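Long-range contact in transcriptional activator HlyU (Vibrio cholerae, PDB 4K2E), which binds DNA as a transcription regulator and up-regulates the hemolysin gene hlyA of this pathogen: residues L69-N79 and Y89-K97. Sequence-based numbering, arbitrary orientation.
Sequences LAWLRRDGLVN and YTLSSTEVK
Y89 reaches from strand 86-91 to the last turns of helix 62-74 and lays its ring against L69. The L69 CD2 methyl sits over one ring face, 4.0 Å from the centroid and 15° off the normal, a CH-pi contact. V78 CG1 meets the ring at its edge, 3.3 Å from Y89 CD2. The R73 side chain crosses that of Y89 at about a right angle. Its chain bends at chi2 and chi3, which brings R73 NH1 to 2.8 Å from Y89 OH. This hydrogen bond is weak, with an N-H...O angle of only 121°. V51 of helix 51-58 touches both L69 and Y89.

N79 pairs with T90 in an antiparallel, hydrogen-bonded register. N79 N donates to T90 O at 2.8 Å, and T90 N donates to N79 O at 2.9 Å. The side chains of N79 and T90 share one face of the sheet. The N79 amide also lies against S92, with ND2 3.6 Å from S92 CA.

Beyond the strand, S92 N donates to L77 O from above the carbonyl plane. S92 OG lies so close to G76 O that a bond between them is doubtful in detail. G76 ends helix 62-74 in a Schellman motif, while S93 is the N-cap of helix 94-108, its OG accepting from V96 N. L77 CD2 packs on V96 CG2 at 3.7 Å, and both side chains touch L28 of helix 16-32.

The contact thus ties the base of the wing hairpin to the probable recognition helix of the predicted helix-turn-helix and to the C-terminal helix, as expected of an ArsR-type winged helix-turn-helix domain.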
# COMPACT_ATOMS: atom_id res chain seq x y z
N LEU A 69 -14.62 5.41 7.23
CA LEU A 69 -15.51 4.84 6.24
C LEU A 69 -15.73 5.84 5.12
O LEU A 69 -15.84 5.46 3.94
CB LEU A 69 -16.84 4.42 6.87
CG LEU A 69 -16.78 3.26 7.88
CD1 LEU A 69 -18.13 3.11 8.60
CD2 LEU A 69 -16.35 1.93 7.25
N ALA A 70 -15.77 7.12 5.47
CA ALA A 70 -16.05 8.17 4.50
C ALA A 70 -14.92 8.23 3.46
O ALA A 70 -15.17 8.39 2.25
CB ALA A 70 -16.23 9.48 5.18
N TRP A 71 -13.68 8.15 3.95
CA TRP A 71 -12.51 8.08 3.09
C TRP A 71 -12.57 6.85 2.19
O TRP A 71 -12.40 6.97 0.97
CB TRP A 71 -11.25 8.07 3.96
CG TRP A 71 -9.91 8.21 3.22
CD1 TRP A 71 -9.50 7.53 2.10
CD2 TRP A 71 -8.82 9.04 3.61
NE1 TRP A 71 -8.21 7.91 1.77
CE2 TRP A 71 -7.77 8.83 2.69
CE3 TRP A 71 -8.62 9.94 4.66
CZ2 TRP A 71 -6.56 9.50 2.77
CZ3 TRP A 71 -7.42 10.61 4.74
CH2 TRP A 71 -6.41 10.38 3.80
N LEU A 72 -12.86 5.68 2.75
CA LEU A 72 -12.92 4.48 1.92
C LEU A 72 -14.04 4.57 0.84
O LEU A 72 -13.87 4.04 -0.26
CB LEU A 72 -13.07 3.21 2.77
CG LEU A 72 -11.95 2.93 3.76
CD1 LEU A 72 -12.36 1.76 4.67
CD2 LEU A 72 -10.56 2.63 3.04
N ARG A 73 -15.16 5.21 1.16
CA ARG A 73 -16.28 5.39 0.22
C ARG A 73 -15.80 6.36 -0.89
O ARG A 73 -15.97 6.11 -2.08
CB ARG A 73 -17.52 5.97 0.91
CG ARG A 73 -18.24 4.98 1.83
CD ARG A 73 -19.77 5.18 1.93
NE ARG A 73 -20.21 6.54 2.24
CZ ARG A 73 -20.08 7.10 3.43
NH1 ARG A 73 -19.49 6.44 4.43
NH2 ARG A 73 -20.53 8.31 3.63
N ARG A 74 -15.20 7.46 -0.46
CA ARG A 74 -14.81 8.53 -1.37
C ARG A 74 -13.81 8.03 -2.43
O ARG A 74 -13.94 8.34 -3.62
CB ARG A 74 -14.20 9.69 -0.59
CG ARG A 74 -13.65 10.79 -1.48
CD ARG A 74 -13.24 12.00 -0.68
NE ARG A 74 -12.23 11.64 0.30
CZ ARG A 74 -12.40 11.74 1.62
NH1 ARG A 74 -13.55 12.19 2.14
NH2 ARG A 74 -11.40 11.41 2.43
N ASP A 75 -12.87 7.19 -2.02
CA ASP A 75 -11.87 6.69 -2.96
C ASP A 75 -12.24 5.39 -3.65
O ASP A 75 -11.45 4.86 -4.42
CB ASP A 75 -10.49 6.63 -2.31
CG ASP A 75 -9.91 7.99 -2.12
OD1 ASP A 75 -10.34 8.87 -2.88
OD2 ASP A 75 -9.08 8.21 -1.22
N GLY A 76 -13.43 4.88 -3.36
CA GLY A 76 -13.97 3.75 -4.09
C GLY A 76 -13.51 2.38 -3.64
O GLY A 76 -13.52 1.44 -4.45
N LEU A 77 -13.10 2.23 -2.38
CA LEU A 77 -12.53 0.96 -1.92
C LEU A 77 -13.63 0.06 -1.33
O LEU A 77 -13.42 -1.12 -1.07
CB LEU A 77 -11.45 1.19 -0.88
CG LEU A 77 -10.09 1.59 -1.51
CD1 LEU A 77 -10.00 3.06 -1.75
CD2 LEU A 77 -8.99 1.13 -0.62
N VAL A 78 -14.79 0.66 -1.14
CA VAL A 78 -15.85 0.02 -0.37
C VAL A 78 -17.22 0.34 -0.98
O VAL A 78 -17.41 1.42 -1.55
CB VAL A 78 -15.66 0.56 1.06
CG1 VAL A 78 -16.79 1.33 1.54
CG2 VAL A 78 -15.05 -0.50 1.98
N ASN A 79 -18.15 -0.61 -0.93
CA ASN A 79 -19.53 -0.39 -1.34
C ASN A 79 -20.47 -0.46 -0.15
O ASN A 79 -20.17 -1.13 0.86
CB ASN A 79 -19.99 -1.43 -2.37
CG ASN A 79 -19.33 -1.27 -3.72
OD1 ASN A 79 -19.16 -0.16 -4.23
ND2 ASN A 79 -18.96 -2.39 -4.33
N TYR A 89 -21.27 -2.75 4.71
CA TYR A 89 -20.12 -2.43 3.87
C TYR A 89 -19.52 -3.68 3.24
O TYR A 89 -19.47 -4.73 3.90
CB TYR A 89 -19.06 -1.74 4.72
CG TYR A 89 -19.33 -0.28 4.91
CD1 TYR A 89 -20.31 0.18 5.80
CD2 TYR A 89 -18.64 0.66 4.18
CE1 TYR A 89 -20.57 1.54 5.94
CE2 TYR A 89 -18.89 2.01 4.31
CZ TYR A 89 -19.83 2.45 5.20
OH TYR A 89 -20.04 3.80 5.29
N THR A 90 -19.04 -3.59 2.00
CA THR A 90 -18.27 -4.68 1.39
C THR A 90 -17.08 -4.07 0.64
O THR A 90 -17.09 -2.88 0.34
CB THR A 90 -19.07 -5.45 0.35
OG1 THR A 90 -19.85 -4.52 -0.41
CG2 THR A 90 -20.02 -6.46 0.99
N LEU A 91 -16.08 -4.87 0.29
CA LEU A 91 -14.99 -4.35 -0.59
C LEU A 91 -15.55 -4.15 -1.98
O LEU A 91 -16.48 -4.84 -2.39
CB LEU A 91 -13.85 -5.35 -0.66
CG LEU A 91 -13.17 -5.63 0.67
CD1 LEU A 91 -11.99 -6.59 0.47
CD2 LEU A 91 -12.68 -4.35 1.35
N SER A 92 -14.93 -3.24 -2.73
CA SER A 92 -15.44 -2.85 -4.03
C SER A 92 -14.62 -3.43 -5.18
O SER A 92 -15.02 -4.39 -5.83
CB SER A 92 -15.40 -1.33 -4.16
OG SER A 92 -14.05 -0.91 -4.37
N SER A 93 -13.47 -2.81 -5.42
CA SER A 93 -12.71 -3.04 -6.65
C SER A 93 -11.94 -4.35 -6.67
O SER A 93 -11.61 -4.90 -5.62
CB SER A 93 -11.74 -1.89 -6.88
OG SER A 93 -10.71 -1.90 -5.90
N THR A 94 -11.64 -4.83 -7.88
CA THR A 94 -10.76 -5.97 -8.10
C THR A 94 -9.41 -5.72 -7.44
O THR A 94 -8.82 -6.64 -6.84
CB THR A 94 -10.52 -6.18 -9.61
OG1 THR A 94 -11.69 -5.82 -10.34
CG2 THR A 94 -10.18 -7.63 -9.90
N GLU A 95 -8.92 -4.49 -7.56
CA GLU A 95 -7.61 -4.13 -7.05
C GLU A 95 -7.58 -4.21 -5.54
O GLU A 95 -6.65 -4.78 -4.96
CB GLU A 95 -7.17 -2.71 -7.48
CG GLU A 95 -6.94 -2.53 -8.97
CD GLU A 95 -8.23 -2.47 -9.77
OE1 GLU A 95 -9.27 -2.00 -9.24
OE2 GLU A 95 -8.21 -2.91 -10.94
N VAL A 96 -8.58 -3.63 -4.87
CA VAL A 96 -8.52 -3.68 -3.42
C VAL A 96 -8.71 -5.12 -2.91
O VAL A 96 -7.99 -5.53 -2.00
CB VAL A 96 -9.43 -2.64 -2.68
CG1 VAL A 96 -10.89 -3.03 -2.71
CG2 VAL A 96 -8.98 -2.54 -1.24
N LYS A 97 -9.63 -5.87 -3.50
CA LYS A 97 -9.80 -7.27 -3.12
C LYS A 97 -8.49 -8.06 -3.27
O LYS A 97 -8.09 -8.76 -2.35
CB LYS A 97 -10.90 -7.94 -3.95
CG LYS A 97 -12.27 -7.36 -3.73
CD LYS A 97 -13.30 -8.07 -4.63
CE LYS A 97 -14.69 -7.46 -4.43
NZ LYS A 97 -15.71 -8.21 -5.25